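Local coordinates for protein beta-glucosidase (Saccharopolyspora erythraea D, PDB 5M6G) that probably hydrolyses terminal, non-reducing beta-D-glucosyl residues to release beta-D-glucose, as a two-domain enzyme of glycosyl hydrolase family 3, at residues A[49-54]-A[373-378]; A[228-233]-A[269-274]; A[243-248]-A[276-281]; A[412-417]-A[558-563]. One frame throughout, in Å; residues are numbered along the deposited sequence. Where two conformers were deposited one is given.

Interaction 1 (A[49-54]-A[373-378]); sequences DRVDDL and ILTKKF
Phe-378 and Val-51 bury the most surface where two helices pack, with Leu-54 next in order, and the phenyl ring is the piece round which the rest is arranged. Arg-50 lies over one of its faces: CB stands 3.9 Å from the ring centroid and 19° off the normal, a CH-pi contact displaced toward the rim. The arginine chain then bends at chi3, which sets one guanidinium face over Phe-378 CD1, the two planes 58° apart, so this is no flat stack; NE comes to 3.4 Å from Phe-378 CE1. The charged end is held elsewhere, by a salt bridge from NH2 to Glu-384 and a hydrogen bond to the carbonyl O of Tyr-40, while Phe-383 stacks with the Phe-378 ring. Helix 47-57 here packs across helix 363-379, joining an early helix to a distant one in a protein whose N-terminal family domain is of TIM-barrel type. The short helical segments approach to 9.6 Å between axes, their directions 126° apart. Val-51 enters the angle between them with one methyl: CG2, anti to its own carbonyl carbon, lies 3.6 Å from Phe-378 CD2 and equally close to Thr-375 OG1, a hydroxyl already bonded to the carbonyl O of Arg-371. One turn further on, Leu-54 sends CD2 to 3.9 Å from CD2 of Leu-374, the two leucines crossing at nearly a right angle. The same Leu-54 methyl approaches CZ of Phe-378 obliquely, at 4.0 Å.

Interaction 2 (A[228-233]-A[269-274]); sequences ATAKHY and RGVGSV. With SOR (sorbitol), chain L.
Hydroxyl O1 of the bound sorbitol is gripped by two neighbouring residues of one segment, Lys-231 and His-232. Lys-231 donates from NZ over 2.6 Å to O1, and His-232 NE2 lies 2.6 Å from the same oxygen in a hydrogen bond whose donor could be either partner. O1 sits at the edge of the imidazole, near its plane, while the lysine chain passes over the ring, its CG above the centre of one face. Beyond CG that chain is fully extended, which carries NZ down to the sugar alcohol. A cis peptide joins the two residues at the corner where the strand turns, which probably helps to bring both side chains to one ligand atom. Behind this corner, residues 229-230 run parallel to 273-274, neighbouring strands of the TIM-barrel-type domain. Ala-230 N donates to Ser-273 O at 3.0 Å, the donor tilted 29° from the carbonyl plane; the bond from Ser-273 N to Ala-228 O is weak. Thr-229 and Ser-273 share one face of the sheet, Ala-230 and Val-274 the other. On the latter, Val-271 CG2 reaches 4.2 Å from Ala-230 CB, and Val-274 CG1, anti to its backbone N (chi1 169°), meets Tyr-233 CB at 3.6 Å. Asp-129, Arg-192 and Asp-310 also hydrogen-bond the sorbitol, Asp-236 holds His-232 ND1, and Lys-231 NZ bonds the carbonyl O of Phe-178 as well. Held by two nitrogens, one a donor and the other able to bond in either direction, O1 fixes the end of the ligand in the pocket.

Interaction 3 (A[243-248]-A[276-281]); sequences DDQGNT and VSYSSW. With MG (magnesium ion), chain C.
A type II turn, Asp-243 to Gly-246, leads into a short parallel beta pairing of 247-248 with 280-281, and a magnesium ion is bound at the start of the turn. Across the pairing, Ser-280 N donates to Gly-246 O at 2.9 Å in the carbonyl plane. Thr-248 N returns the bond to Ser-280 O at 2.8 Å, straight at the hydrogen (165°) but approaching from above the carbonyl plane. The main side-chain meeting is Gln-245 with Tyr-278: they run side by side in the same direction, amide and ring planes 45° apart. Beyond CG the glutamine is extended, which lays its amide along the ring, with NE2 3.2 Å from Tyr-278 CD2 in an oblique approach. The phenol OH bonds to the carbonyl O of Tyr-311. One water bridges the segments, between Gln-245 O and Ser-280 OG; another bonds Ser-280 O and Ser-279 OG and, weakly, Thr-248 OG1. The Ser-279 hydroxyl also shares a 2.6 Å hydrogen bond with Ser-277 OG. Asp-243 OD1 holds the magnesium at 2.1 Å along with four waters, one of which donates to Asp-244 O; Asp-509 supplies the remaining ligand, so the ion ties this N-terminal-domain turn to the C-terminal domain. Strand 280-281 is the middle of a three-strand mixed sheet, between 247-248 and antiparallel 284-285. The Trp-281 side chain leaves that sheet to pack on helix 252-259, its NE1 bonded to Ile-250 O, while Thr-248 OG1 turns to the carbonyl O of Gly-235.

Interaction 4 (A[412-417]-A[558-563]); sequences SQVLLR and ASWLPG
Backbone hydrogen bonds come first where Val-414 faces Ala-558, an antiparallel hydrogen-bonded pair. Val-414 N donates to Ala-558 O at 3.0 Å, within the carbonyl plane, and Ala-558 N answers to Val-414 O at 2.9 Å; both are nearly straight at the hydrogen. Just beyond, Leu-416 and Arg-417 both face Leu-556, a classic beta bulge. Polar side-chain contacts gather on the preceding residues. Gln-413 folds back at chi2 (-59°), which brings its amide alongside Ser-559: NE2 reaches Ser-559 O at 3.3 Å in a weak bond, while OE1 is turned to the serine hydroxyl, in the conformer given, at a distance too short to be relied on. A water donates to both Ser-559 O and Ser-412 OG, 2.8 Å from each, giving that carbonyl a firmer partner than the amide does; OG is also bonded to the carbonyl O of Val-409. The carbonyl O of Ser-412 lies in the indole plane of Trp-560, 3.0 Å from NE1. Apolar contacts lie on the face carrying Val-414 and Ala-558. The Ala-558 methyl stands 3.9 Å above the Trp-560 ring plane, offset toward the rim, and touches Leu-416 CD1 at 4.0 Å. Val-414 CG2 meets the indole at its edge, 3.6 Å from Trp-560 NE1. Strand 414-418 is the outermost of the six-strand sheet in the C-terminal domain, antiparallel to 555-560, which runs with 534-539 on its other side. Helix 146-152 of the N-terminal domain covers the indole and Val-414 through Ile-147 and Ala-151.

Interactions 2 and 3 lie in the N-terminal family domain, which segment 373-378 of interaction 1 also reaches; interaction 4 lies in the C-terminal one. Interactions 2 and 3 are consecutive along the same two chain runs: their centres are 18 Å apart, and Tyr-233 O lies 2.8 Å from Ser-277 N, a probable hydrogen bond. Interaction 2 contributes Lys-231 and His-232 to the sorbitol pocket; interaction 3 lies close by, the Tyr-278 side chain about 5 Å from the ligand at nearest atoms. Interaction 1 encloses both in sequence and touches interaction 2 where Lys-376 CE packs 3.5 Å from Gly-272 O. Interaction 4 stands apart, its centre 45 Å from interaction 1's and 27 Å from interaction 2's.

Interaction 1 (A[49-54]-A[373-378])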
# COMPACT_ATOMS: atom_id res chain seq x y z
N ASP A 49 -21.62 23.57 -9.67
CA ASP A 49 -21.73 24.99 -10.03
C ASP A 49 -20.44 25.75 -9.72
O ASP A 49 -20.06 26.67 -10.45
CB ASP A 49 -22.90 25.64 -9.31
CG ASP A 49 -24.23 25.00 -9.65
OD1 ASP A 49 -24.34 24.37 -10.73
OD2 ASP A 49 -25.18 25.12 -8.84
N ARG A 50 -19.78 25.39 -8.61
CA ARG A 50 -18.48 25.98 -8.29
C ARG A 50 -17.43 25.58 -9.32
O ARG A 50 -16.63 26.42 -9.76
CB ARG A 50 -18.04 25.55 -6.89
CG ARG A 50 -19.02 25.98 -5.78
CD ARG A 50 -18.48 25.63 -4.38
NE ARG A 50 -17.36 26.48 -3.97
CZ ARG A 50 -16.71 26.33 -2.82
NH1 ARG A 50 -17.06 25.37 -1.98
NH2 ARG A 50 -15.70 27.14 -2.52
N VAL A 51 -17.41 24.31 -9.71
CA VAL A 51 -16.51 23.84 -10.76
C VAL A 51 -16.77 24.59 -12.07
O VAL A 51 -15.83 25.06 -12.72
CB VAL A 51 -16.67 22.32 -10.94
CG1 VAL A 51 -15.94 21.88 -12.19
CG2 VAL A 51 -16.14 21.58 -9.70
N ASP A 52 -18.03 24.70 -12.47
CA ASP A 52 -18.34 25.41 -13.71
C ASP A 52 -17.81 26.84 -13.69
O ASP A 52 -17.22 27.31 -14.68
CB ASP A 52 -19.85 25.42 -13.95
CG ASP A 52 -20.38 24.07 -14.41
OD1 ASP A 52 -19.57 23.20 -14.79
OD2 ASP A 52 -21.62 23.88 -14.39
N ASP A 53 -18.01 27.55 -12.58
CA ASP A 53 -17.61 28.95 -12.53
C ASP A 53 -16.09 29.09 -12.59
O ASP A 53 -15.57 29.95 -13.31
CB ASP A 53 -18.15 29.61 -11.26
CG ASP A 53 -17.78 31.06 -11.18
OD1 ASP A 53 -18.38 31.84 -11.93
OD2 ASP A 53 -16.87 31.40 -10.39
N LEU A 54 -15.37 28.27 -11.81
CA LEU A 54 -13.92 28.31 -11.84
C LEU A 54 -13.38 28.00 -13.23
O LEU A 54 -12.55 28.74 -13.76
CB LEU A 54 -13.35 27.32 -10.81
CG LEU A 54 -11.83 27.20 -10.69
CD1 LEU A 54 -11.18 28.56 -10.44
CD2 LEU A 54 -11.46 26.19 -9.58
N ILE A 373 -10.62 16.64 -11.57
CA ILE A 373 -9.67 17.06 -10.53
C ILE A 373 -10.30 18.11 -9.63
O ILE A 373 -10.26 18.00 -8.40
CB ILE A 373 -8.37 17.59 -11.16
CG1 ILE A 373 -7.60 16.50 -11.91
CG2 ILE A 373 -7.48 18.26 -10.10
CD1 ILE A 373 -6.69 17.05 -13.01
N LEU A 374 -10.88 19.16 -10.23
CA LEU A 374 -11.39 20.26 -9.42
C LEU A 374 -12.56 19.81 -8.55
O LEU A 374 -12.70 20.27 -7.41
CB LEU A 374 -11.82 21.43 -10.31
CG LEU A 374 -10.68 22.09 -11.07
CD1 LEU A 374 -11.25 23.09 -12.09
CD2 LEU A 374 -9.71 22.77 -10.09
N THR A 375 -13.40 18.90 -9.07
CA THR A 375 -14.51 18.40 -8.26
C THR A 375 -14.01 17.79 -6.96
O THR A 375 -14.55 18.07 -5.88
CB THR A 375 -15.31 17.37 -9.07
OG1 THR A 375 -16.01 18.05 -10.12
CG2 THR A 375 -16.33 16.65 -8.19
N LYS A 376 -12.94 17.00 -7.03
CA LYS A 376 -12.40 16.38 -5.82
C LYS A 376 -11.79 17.42 -4.89
O LYS A 376 -11.90 17.31 -3.66
CB LYS A 376 -11.38 15.31 -6.20
CG LYS A 376 -12.05 14.09 -6.85
CD LYS A 376 -12.86 13.33 -5.79
CE LYS A 376 -13.88 12.36 -6.41
NZ LYS A 376 -15.05 13.05 -7.06
N LYS A 377 -11.15 18.45 -5.44
CA LYS A 377 -10.64 19.53 -4.59
C LYS A 377 -11.77 20.23 -3.84
O LYS A 377 -11.64 20.51 -2.64
CB LYS A 377 -9.83 20.52 -5.42
CG LYS A 377 -8.52 19.95 -5.95
CD LYS A 377 -7.68 21.03 -6.65
CE LYS A 377 -6.28 20.54 -6.95
NZ LYS A 377 -5.41 21.65 -7.44
N PHE A 378 -12.89 20.52 -4.51
CA PHE A 378 -14.02 21.12 -3.81
C PHE A 378 -14.62 20.17 -2.79
O PHE A 378 -14.95 20.58 -1.67
CB PHE A 378 -15.10 21.57 -4.79
CG PHE A 378 -14.78 22.85 -5.51
CD1 PHE A 378 -14.88 24.07 -4.86
CD2 PHE A 378 -14.38 22.82 -6.84
CE1 PHE A 378 -14.58 25.26 -5.52
CE2 PHE A 378 -14.08 24.00 -7.51
CZ PHE A 378 -14.17 25.22 -6.83

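Interaction 2 (A[228-233]-A[269-274])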
# COMPACT_ATOMS: atom_id res chain seq x y z
N ALA A 228 -8.97 8.35 -1.16
CA ALA A 228 -8.37 7.05 -1.39
C ALA A 228 -8.16 6.83 -2.88
O ALA A 228 -8.75 7.52 -3.73
CB ALA A 228 -9.24 5.93 -0.80
N THR A 229 -7.29 5.86 -3.20
CA THR A 229 -6.91 5.55 -4.58
C THR A 229 -6.99 4.05 -4.79
O THR A 229 -6.19 3.30 -4.22
CB THR A 229 -5.49 6.04 -4.88
OG1 THR A 229 -5.32 7.39 -4.41
CG2 THR A 229 -5.21 5.98 -6.37
N ALA A 230 -7.91 3.59 -5.63
CA ALA A 230 -7.89 2.19 -6.04
C ALA A 230 -6.77 2.01 -7.06
O ALA A 230 -6.76 2.70 -8.09
CB ALA A 230 -9.24 1.77 -6.61
N LYS A 231 -5.83 1.12 -6.77
CA LYS A 231 -4.69 0.89 -7.67
C LYS A 231 -4.32 -0.61 -7.72
O LYS A 231 -4.68 -1.36 -6.81
CB LYS A 231 -3.47 1.71 -7.21
CG LYS A 231 -2.81 1.23 -5.93
CD LYS A 231 -1.74 2.23 -5.43
CE LYS A 231 -0.87 1.60 -4.31
NZ LYS A 231 0.21 2.55 -3.87
N HIS A 232 -3.61 -1.05 -8.75
CA HIS A 232 -3.34 -0.30 -9.97
C HIS A 232 -4.21 -0.87 -11.10
O HIS A 232 -4.20 -2.08 -11.36
CB HIS A 232 -1.86 -0.39 -10.35
CG HIS A 232 -0.92 -0.11 -9.22
ND1 HIS A 232 -0.60 -1.06 -8.27
CD2 HIS A 232 -0.21 1.00 -8.90
CE1 HIS A 232 0.25 -0.54 -7.40
NE2 HIS A 232 0.51 0.71 -7.76
N TYR A 233 -4.94 0.01 -11.77
CA TYR A 233 -5.90 -0.35 -12.80
C TYR A 233 -5.21 -0.66 -14.13
O TYR A 233 -4.56 0.22 -14.68
CB TYR A 233 -6.90 0.81 -12.98
CG TYR A 233 -8.02 0.49 -13.95
CD1 TYR A 233 -9.18 -0.13 -13.51
CD2 TYR A 233 -7.90 0.78 -15.30
CE1 TYR A 233 -10.20 -0.46 -14.39
CE2 TYR A 233 -8.92 0.45 -16.20
CZ TYR A 233 -10.07 -0.17 -15.73
OH TYR A 233 -11.10 -0.50 -16.58
N ARG A 269 -18.12 2.15 -3.36
CA ARG A 269 -17.88 2.82 -2.09
C ARG A 269 -17.52 4.28 -2.24
O ARG A 269 -17.36 4.97 -1.22
CB ARG A 269 -16.77 2.10 -1.31
CG ARG A 269 -17.19 0.77 -0.76
CD ARG A 269 -16.02 0.07 -0.10
NE ARG A 269 -16.39 -1.25 0.41
CZ ARG A 269 -16.96 -1.45 1.59
NH1 ARG A 269 -17.21 -0.41 2.39
NH2 ARG A 269 -17.27 -2.67 1.98
N GLY A 270 -17.40 4.78 -3.47
CA GLY A 270 -17.13 6.19 -3.69
C GLY A 270 -15.68 6.56 -3.78
O GLY A 270 -15.35 7.73 -3.54
N VAL A 271 -14.79 5.62 -4.12
CA VAL A 271 -13.36 5.91 -4.18
C VAL A 271 -13.13 7.15 -5.04
O VAL A 271 -13.71 7.28 -6.13
CB VAL A 271 -12.58 4.68 -4.69
CG1 VAL A 271 -12.84 4.43 -6.20
CG2 VAL A 271 -11.10 4.83 -4.40
N GLY A 272 -12.32 8.08 -4.54
CA GLY A 272 -12.17 9.35 -5.23
C GLY A 272 -11.23 9.31 -6.41
O GLY A 272 -11.37 10.10 -7.35
N SER A 273 -10.28 8.38 -6.39
CA SER A 273 -9.22 8.32 -7.39
C SER A 273 -8.97 6.87 -7.78
O SER A 273 -9.18 5.96 -6.99
CB SER A 273 -7.92 8.94 -6.86
OG SER A 273 -6.93 8.99 -7.87
N VAL A 274 -8.53 6.68 -9.03
CA VAL A 274 -8.04 5.39 -9.51
C VAL A 274 -6.68 5.64 -10.15
O VAL A 274 -6.53 6.57 -10.95
CB VAL A 274 -9.01 4.73 -10.52
CG1 VAL A 274 -8.34 3.56 -11.20
CG2 VAL A 274 -10.29 4.28 -9.82
C1 SOR L . 2.43 2.93 -6.69
C2 SOR L . 2.94 4.10 -5.86
C3 SOR L . 4.11 4.75 -6.59
C4 SOR L . 4.89 5.68 -5.67
C5 SOR L . 6.33 5.91 -6.12
C6 SOR L . 7.10 6.54 -4.96
O1 SOR L . 1.75 2.01 -5.88
O2 SOR L . 1.90 5.04 -5.68
O3 SOR L . 3.61 5.47 -7.68
O4 SOR L . 4.22 6.92 -5.57
O5 SOR L . 6.96 4.70 -6.53
O6 SOR L . 8.49 6.41 -5.16

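Interaction 3 (A[243-248]-A[276-281])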
# COMPACT_ATOMS: atom_id res chain seq x y z
N ASP A 243 6.07 -10.83 -12.93
CA ASP A 243 7.04 -9.78 -13.21
C ASP A 243 6.40 -8.41 -13.01
O ASP A 243 5.37 -8.11 -13.63
CB ASP A 243 7.58 -9.92 -14.63
CG ASP A 243 8.79 -9.05 -14.89
OD1 ASP A 243 9.49 -8.69 -13.92
OD2 ASP A 243 9.05 -8.70 -16.06
N ASP A 244 7.00 -7.59 -12.15
CA ASP A 244 6.49 -6.24 -11.91
C ASP A 244 6.57 -5.40 -13.19
O ASP A 244 7.56 -5.46 -13.92
CB ASP A 244 7.29 -5.57 -10.79
CG ASP A 244 6.61 -4.31 -10.30
OD1 ASP A 244 5.38 -4.37 -10.13
OD2 ASP A 244 7.30 -3.28 -10.09
N GLN A 245 5.51 -4.63 -13.44
CA GLN A 245 5.35 -3.81 -14.65
C GLN A 245 5.26 -4.68 -15.91
O GLN A 245 5.42 -4.18 -17.03
CB GLN A 245 6.48 -2.78 -14.79
CG GLN A 245 6.75 -2.01 -13.48
CD GLN A 245 7.73 -0.86 -13.65
OE1 GLN A 245 8.25 -0.60 -14.75
NE2 GLN A 245 8.00 -0.16 -12.54
N GLY A 246 4.99 -5.97 -15.73
CA GLY A 246 4.99 -6.94 -16.81
C GLY A 246 3.74 -6.90 -17.66
O GLY A 246 3.02 -5.89 -17.74
N ASN A 247 3.48 -8.02 -18.31
CA ASN A 247 2.41 -8.13 -19.30
C ASN A 247 1.40 -9.14 -18.79
O ASN A 247 1.76 -10.29 -18.50
CB ASN A 247 2.98 -8.55 -20.66
CG ASN A 247 1.92 -8.62 -21.76
OD1 ASN A 247 0.86 -8.02 -21.64
ND2 ASN A 247 2.21 -9.35 -22.84
N THR A 248 0.16 -8.71 -18.65
CA THR A 248 -0.91 -9.60 -18.19
C THR A 248 -1.59 -10.20 -19.42
O THR A 248 -2.33 -9.51 -20.13
CB THR A 248 -1.89 -8.83 -17.31
OG1 THR A 248 -1.22 -8.46 -16.11
CG2 THR A 248 -3.08 -9.70 -16.97
N VAL A 276 -3.63 4.22 -12.60
CA VAL A 276 -3.43 3.26 -13.68
C VAL A 276 -2.11 2.50 -13.47
O VAL A 276 -1.17 3.00 -12.86
CB VAL A 276 -3.47 3.98 -15.04
CG1 VAL A 276 -3.34 2.99 -16.21
CG2 VAL A 276 -4.76 4.77 -15.16
N SER A 277 -2.05 1.27 -14.00
CA SER A 277 -0.90 0.40 -13.81
C SER A 277 0.18 0.60 -14.88
O SER A 277 -0.11 0.87 -16.05
CB SER A 277 -1.32 -1.06 -13.83
OG SER A 277 -0.18 -1.90 -13.85
N TYR A 278 1.43 0.43 -14.45
CA TYR A 278 2.55 0.32 -15.38
C TYR A 278 2.40 -0.86 -16.33
O TYR A 278 2.97 -0.85 -17.42
CB TYR A 278 3.86 0.11 -14.63
CG TYR A 278 4.48 1.25 -13.88
CD1 TYR A 278 4.55 2.53 -14.42
CD2 TYR A 278 5.04 1.02 -12.63
CE1 TYR A 278 5.15 3.57 -13.69
CE2 TYR A 278 5.64 2.03 -11.91
CZ TYR A 278 5.70 3.29 -12.44
OH TYR A 278 6.31 4.27 -11.70
N SER A 279 1.68 -1.90 -15.90
CA SER A 279 1.67 -3.17 -16.63
C SER A 279 0.90 -3.03 -17.95
O SER A 279 0.34 -1.98 -18.28
CB SER A 279 1.07 -4.27 -15.76
OG SER A 279 -0.26 -3.97 -15.39
N SER A 280 0.88 -4.12 -18.72
CA SER A 280 0.17 -4.20 -19.99
C SER A 280 -0.90 -5.28 -19.93
O SER A 280 -0.86 -6.19 -19.09
CB SER A 280 1.12 -4.52 -21.15
OG SER A 280 2.13 -3.53 -21.29
N TRP A 281 -1.86 -5.18 -20.84
CA TRP A 281 -2.87 -6.22 -21.03
C TRP A 281 -2.73 -6.71 -22.46
O TRP A 281 -2.94 -5.93 -23.40
CB TRP A 281 -4.28 -5.71 -20.73
CG TRP A 281 -5.33 -6.77 -21.01
CD1 TRP A 281 -5.32 -8.07 -20.57
CD2 TRP A 281 -6.52 -6.61 -21.80
NE1 TRP A 281 -6.44 -8.73 -21.04
CE2 TRP A 281 -7.19 -7.86 -21.79
CE3 TRP A 281 -7.09 -5.55 -22.50
CZ2 TRP A 281 -8.39 -8.07 -22.47
CZ3 TRP A 281 -8.29 -5.76 -23.17
CH2 TRP A 281 -8.93 -7.00 -23.14
MG MG C . 10.83 -7.97 -12.52
O HOH W 1 10.02 -6.08 -12.87
O HOH W 2 4.38 -3.51 -19.61
O HOH W 3 -1.95 -5.33 -16.63
O HOH W 4 12.22 -7.25 -11.20
O HOH W 5 11.79 -9.81 -12.37
O HOH W 6 12.36 -7.54 -13.94

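Interaction 4 (A[412-417]-A[558-563])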
# COMPACT_ATOMS: atom_id res chain seq x y z
N SER A 412 -3.98 -11.24 11.84
CA SER A 412 -3.33 -11.58 10.58
C SER A 412 -2.50 -12.85 10.67
O SER A 412 -2.17 -13.43 9.63
CB SER A 412 -2.45 -10.42 10.11
OG SER A 412 -1.31 -10.25 10.94
N GLN A 413 -2.15 -13.29 11.89
CA GLN A 413 -1.34 -14.48 12.07
C GLN A 413 -2.09 -15.73 11.62
O GLN A 413 -3.25 -15.93 11.98
CB GLN A 413 -0.93 -14.63 13.54
CG GLN A 413 -0.28 -13.37 14.13
CD GLN A 413 0.97 -12.97 13.38
OE1 GLN A 413 2.03 -13.55 13.59
NE2 GLN A 413 0.85 -12.00 12.48
N VAL A 414 -1.41 -16.58 10.86
CA VAL A 414 -2.01 -17.81 10.33
C VAL A 414 -1.23 -18.99 10.89
O VAL A 414 -0.04 -19.16 10.57
CB VAL A 414 -2.03 -17.84 8.80
CG1 VAL A 414 -2.64 -19.15 8.32
CG2 VAL A 414 -2.81 -16.64 8.26
N LEU A 415 -1.88 -19.80 11.72
CA LEU A 415 -1.25 -20.99 12.26
C LEU A 415 -1.37 -22.13 11.24
O LEU A 415 -2.47 -22.53 10.87
CB LEU A 415 -1.87 -21.37 13.60
CG LEU A 415 -1.25 -22.60 14.28
CD1 LEU A 415 0.18 -22.28 14.73
CD2 LEU A 415 -2.09 -23.04 15.45
N LEU A 416 -0.23 -22.65 10.81
CA LEU A 416 -0.16 -23.63 9.74
C LEU A 416 0.24 -25.02 10.18
O LEU A 416 -0.14 -26.00 9.53
CB LEU A 416 0.81 -23.15 8.66
CG LEU A 416 0.40 -21.86 7.96
CD1 LEU A 416 1.54 -21.30 7.10
CD2 LEU A 416 -0.89 -22.08 7.14
N ARG A 417 1.03 -25.14 11.25
CA ARG A 417 1.39 -26.43 11.83
C ARG A 417 1.54 -26.23 13.32
O ARG A 417 2.02 -25.19 13.77
CB ARG A 417 2.70 -26.99 11.26
CG ARG A 417 2.62 -27.46 9.81
CD ARG A 417 2.04 -28.87 9.69
NE ARG A 417 1.86 -29.25 8.30
CZ ARG A 417 2.81 -29.82 7.56
NH1 ARG A 417 4.00 -30.07 8.11
NH2 ARG A 417 2.58 -30.13 6.30
N ALA A 558 2.64 -18.15 10.30
CA ALA A 558 2.90 -17.15 9.26
C ALA A 558 2.49 -15.79 9.80
O ALA A 558 1.32 -15.58 10.14
CB ALA A 558 2.14 -17.48 7.98
N SER A 559 3.44 -14.86 9.87
CA SER A 559 3.19 -13.55 10.46
C SER A 559 3.09 -12.43 9.43
O SER A 559 2.67 -11.33 9.79
CB SER A 559 4.28 -13.20 11.48
OG SER A 559 4.20 -14.06 12.60
N TRP A 560 3.47 -12.69 8.18
CA TRP A 560 3.40 -11.70 7.08
C TRP A 560 4.33 -10.53 7.44
O TRP A 560 5.48 -10.77 7.85
CB TRP A 560 1.96 -11.33 6.78
CG TRP A 560 1.07 -12.52 6.73
CD1 TRP A 560 0.07 -12.83 7.60
CD2 TRP A 560 1.12 -13.59 5.77
NE1 TRP A 560 -0.52 -14.03 7.24
CE2 TRP A 560 0.11 -14.51 6.12
CE3 TRP A 560 1.92 -13.85 4.65
CZ2 TRP A 560 -0.14 -15.68 5.38
CZ3 TRP A 560 1.68 -15.02 3.92
CH2 TRP A 560 0.66 -15.91 4.29
N LEU A 561 3.90 -9.28 7.26
CA LEU A 561 4.70 -8.10 7.59
C LEU A 561 3.89 -7.26 8.56
O LEU A 561 3.15 -6.35 8.15
CB LEU A 561 5.06 -7.30 6.33
CG LEU A 561 5.79 -8.11 5.27
CD1 LEU A 561 5.82 -7.36 3.93
CD2 LEU A 561 7.19 -8.47 5.75
N PRO A 562 3.99 -7.55 9.87
CA PRO A 562 2.98 -7.05 10.82
C PRO A 562 3.08 -5.58 11.16
O PRO A 562 2.11 -5.04 11.71
CB PRO A 562 3.22 -7.92 12.07
CG PRO A 562 4.63 -8.40 11.95
CD PRO A 562 4.89 -8.55 10.47
N GLY A 563 4.20 -4.92 10.88
CA GLY A 563 4.28 -3.50 11.14
C GLY A 563 4.91 -3.15 12.47
O GLY A 563 5.76 -3.89 12.98
O HOH W 7 0.83 -9.28 9.51